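Local coordinates for D-alanyl-D-alanine carboxypeptidase (Enterococcus faecalis V583, PDB 5ZHF), which cleaves the C-terminal D-alanine from peptidoglycan-derived pentapeptides as a zinc-dependent carboxypeptidase linked to vancomycin resistance, at residues Asp79-Ala84 / Val89-Ala94. Residues are numbered along the deposited sequence; the frame is centred on the assembly and turned at random.
Sequences DLFDAA and VYPIVA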
ATOM      1  N   ASP A  79     -10.135  13.447  -0.582  1.00 19.93           N
ATOM      2  CA  ASP A  79      -9.727  14.470   0.388  1.00 20.56           C
ATOM      3  C   ASP A  79      -8.215  14.555   0.540  1.00 19.26           C
ATOM      4  O   ASP A  79      -7.649  15.656   0.651  1.00 19.87           O
ATOM      5  CB  ASP A  79     -10.333  14.215   1.757  1.00 22.01           C
ATOM      6  CG  ASP A  79     -11.831  14.450   1.806  1.00 26.70           C
ATOM      7  OD1 ASP A  79     -12.424  15.054   0.891  1.00 27.10           O
ATOM      8  OD2 ASP A  79     -12.415  13.999   2.808  1.00 28.91           O
ATOM      9  N   LEU A  80      -7.555  13.400   0.547  1.00 18.47           N
ATOM     10  CA  LEU A  80      -6.110  13.337   0.652  1.00 18.39           C
ATOM     11  C   LEU A  80      -5.449  14.058  -0.554  1.00 17.99           C
ATOM     12  O   LEU A  80      -4.550  14.886  -0.372  1.00 17.46           O
ATOM     13  CB  LEU A  80      -5.633  11.905   0.752  1.00 19.34           C
ATOM     14  CG  LEU A  80      -4.122  11.754   0.918  1.00 21.71           C
ATOM     15  CD1 LEU A  80      -3.754  10.581   1.793  1.00 24.30           C
ATOM     16  CD2 LEU A  80      -3.393  11.644  -0.415  1.00 23.09           C
ATOM     17  N   PHE A  81      -5.910  13.717  -1.748  1.00 18.43           N
ATOM     18  CA  PHE A  81      -5.350  14.316  -2.966  1.00 19.67           C
ATOM     19  C   PHE A  81      -5.616  15.818  -3.033  1.00 19.70           C
ATOM     20  O   PHE A  81      -4.702  16.610  -3.360  1.00 19.46           O
ATOM     21  CB  PHE A  81      -5.834  13.594  -4.233  1.00 20.58           C
ATOM     22  CG  PHE A  81      -4.971  12.423  -4.624  1.00 21.64           C
ATOM     23  CD1 PHE A  81      -4.634  11.452  -3.714  1.00 21.35           C
ATOM     24  CD2 PHE A  81      -4.494  12.297  -5.916  1.00 22.81           C
ATOM     25  CE1 PHE A  81      -3.839  10.371  -4.056  1.00 22.29           C
ATOM     26  CE2 PHE A  81      -3.709  11.211  -6.272  1.00 23.10           C
ATOM     27  CZ  PHE A  81      -3.358  10.264  -5.350  1.00 23.28           C
ATOM     28  N   ASP A  82      -6.835  16.215  -2.670  1.00 19.73           N
ATOM     29  CA  ASP A  82      -7.178  17.630  -2.594  1.00 21.42           C
ATOM     30  C   ASP A  82      -6.251  18.402  -1.651  1.00 21.09           C
ATOM     31  O   ASP A  82      -5.802  19.503  -1.990  1.00 19.72           O
ATOM     32  CB  ASP A  82      -8.625  17.819  -2.129  1.00 22.37           C
ATOM     33  CG  ASP A  82      -9.658  17.447  -3.179  1.00 25.09           C
ATOM     34  OD1 ASP A  82      -9.324  17.181  -4.345  1.00 26.95           O
ATOM     35  OD2 ASP A  82     -10.852  17.447  -2.810  1.00 29.23           O
ATOM     36  N   ALA A  83      -5.954  17.820  -0.479  1.00 20.21           N
ATOM     37  CA  ALA A  83      -5.085  18.447   0.521  1.00 20.08           C
ATOM     38  C   ALA A  83      -3.643  18.536   0.052  1.00 20.29           C
ATOM     39  O   ALA A  83      -2.975  19.560   0.263  1.00 19.74           O
ATOM     40  CB  ALA A  83      -5.136  17.673   1.847  1.00 19.88           C
ATOM     41  N   ALA A  84      -3.154  17.471  -0.584  1.00 19.29           N
ATOM     42  CA  ALA A  84      -1.791  17.489  -1.131  1.00 19.82           C
ATOM     43  C   ALA A  84      -1.663  18.635  -2.157  1.00 20.49           C
ATOM     44  O   ALA A  84      -0.735  19.452  -2.079  1.00 19.38           O
ATOM     45  CB  ALA A  84      -1.450  16.146  -1.751  1.00 20.16           C
ATOM     46  N   VAL A  89       1.559  19.877  -3.718  1.00 20.36           N
ATOM     47  CA  VAL A  89       2.117  18.541  -3.852  1.00 20.06           C
ATOM     48  C   VAL A  89       1.164  17.762  -4.761  1.00 19.45           C
ATOM     49  O   VAL A  89      -0.036  17.737  -4.520  1.00 18.38           O
ATOM     50  CB  VAL A  89       2.255  17.875  -2.461  1.00 20.74           C
ATOM     51  CG1 VAL A  89       2.621  16.413  -2.613  1.00 21.26           C
ATOM     52  CG2 VAL A  89       3.303  18.606  -1.637  1.00 20.89           C
ATOM     53  N   TYR A  90       1.677  17.176  -5.850  1.00 19.56           N
ATOM     54  CA  TYR A  90       0.824  16.627  -6.910  1.00 20.41           C
ATOM     55  C   TYR A  90       1.007  15.116  -7.093  1.00 20.15           C
ATOM     56  O   TYR A  90       1.918  14.670  -7.800  1.00 21.96           O
ATOM     57  CB  TYR A  90       1.107  17.386  -8.227  1.00 22.89           C
ATOM     58  CG  TYR A  90       0.552  18.775  -8.133  1.00 23.55           C
ATOM     59  CD1 TYR A  90       1.299  19.792  -7.546  1.00 26.48           C
ATOM     60  CD2 TYR A  90      -0.743  19.049  -8.545  1.00 28.27           C
ATOM     61  CE1 TYR A  90       0.782  21.066  -7.421  1.00 27.67           C
ATOM     62  CE2 TYR A  90      -1.277  20.319  -8.414  1.00 29.95           C
ATOM     63  CZ  TYR A  90      -0.515  21.310  -7.844  1.00 30.50           C
ATOM     64  OH  TYR A  90      -1.054  22.581  -7.729  1.00 36.91           O
ATOM     65  N   PRO A  91       0.183  14.305  -6.399  1.00 19.07           N
ATOM     66  CA  PRO A  91       0.352  12.862  -6.492  1.00 19.42           C
ATOM     67  C   PRO A  91      -0.485  12.218  -7.590  1.00 17.84           C
ATOM     68  O   PRO A  91      -1.390  12.841  -8.143  1.00 18.73           O
ATOM     69  CB  PRO A  91      -0.111  12.353  -5.102  1.00 19.32           C
ATOM     70  CG  PRO A  91      -0.983  13.447  -4.573  1.00 20.40           C
ATOM     71  CD  PRO A  91      -0.798  14.687  -5.372  1.00 20.14           C
ATOM     72  N   ILE A  92      -0.192  10.959  -7.865  1.00 17.96           N
ATOM     73  CA  ILE A  92      -0.998  10.124  -8.752  1.00 18.47           C
ATOM     74  C   ILE A  92      -1.149   8.760  -8.095  1.00 18.00           C
ATOM     75  O   ILE A  92      -0.281   8.341  -7.310  1.00 17.10           O
ATOM     76  CB  ILE A  92      -0.345   9.933 -10.151  1.00 19.71           C
ATOM     77  CG1 ILE A  92       1.011   9.215 -10.032  1.00 20.62           C
ATOM     78  CG2 ILE A  92      -0.154  11.279 -10.862  1.00 20.75           C
ATOM     79  CD1 ILE A  92       1.590   8.777 -11.381  1.00 23.85           C
ATOM     80  N   VAL A  93      -2.207   8.056  -8.460  1.00 17.77           N
ATOM     81  CA  VAL A  93      -2.387   6.669  -8.032  1.00 18.30           C
ATOM     82  C   VAL A  93      -1.744   5.793  -9.097  1.00 17.99           C
ATOM     83  O   VAL A  93      -2.313   5.567 -10.174  1.00 19.91           O
ATOM     84  CB  VAL A  93      -3.857   6.292  -7.829  1.00 19.78           C
ATOM     85  CG1 VAL A  93      -3.973   4.809  -7.423  1.00 20.22           C
ATOM     86  CG2 VAL A  93      -4.531   7.202  -6.800  1.00 21.22           C
ATOM     87  N   ALA A  94      -0.542   5.333  -8.807  1.00 18.09           N
ATOM     88  CA  ALA A  94       0.158   4.463  -9.746  1.00 19.42           C
ATOM     89  C   ALA A  94      -0.487   3.065  -9.808  1.00 19.08           C
ATOM     90  O   ALA A  94      -0.498   2.421 -10.850  1.00 20.31           O
ATOM     91  CB  ALA A  94       1.633   4.392  -9.379  1.00 20.28           C
TER
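Phe81 and Pro91 form a CH-pi contact at the heart of a helix-on-sheet packing, where the chain reverses after helix 74-86 and runs back along strand 91-95, an outermost strand of the four-stranded antiparallel sheet; helix segment 79-84 and strand 91-93 lie nearly antiparallel (156°). Pro91 sets its ring over one face of Phe81, its CG 3.8 Å from the aromatic centroid and only 8° off the normal. The far end of the same ring reaches on along the strand: Phe81 CZ meets Val93 CG2 at 3.6 Å, while the carbonyl carbon (C) of Ile92 lies at the ring edge. With CG1 of Val93 anti to the backbone N (chi1 178°), it is the other methyl that touches Phe81. One turn on, Ala84 CB packs 3.9 Å from Pro91 CG. Where the segments converge, Val89 N donates to Ala84 O (2.9 Å). Trp163 and Val160 of helix 157-167 touch Ala84 and Val89, respectively. Val93 also packs on Val146, and its side chain is about 6 Å from that of the zinc ligand Asp147. The chemistry is thus chiefly apolar, nearing the zinc site at its Val93 end; a single backbone hydrogen bond links the segments, whereas Ile92 and Ala94 bond to strand 145-150.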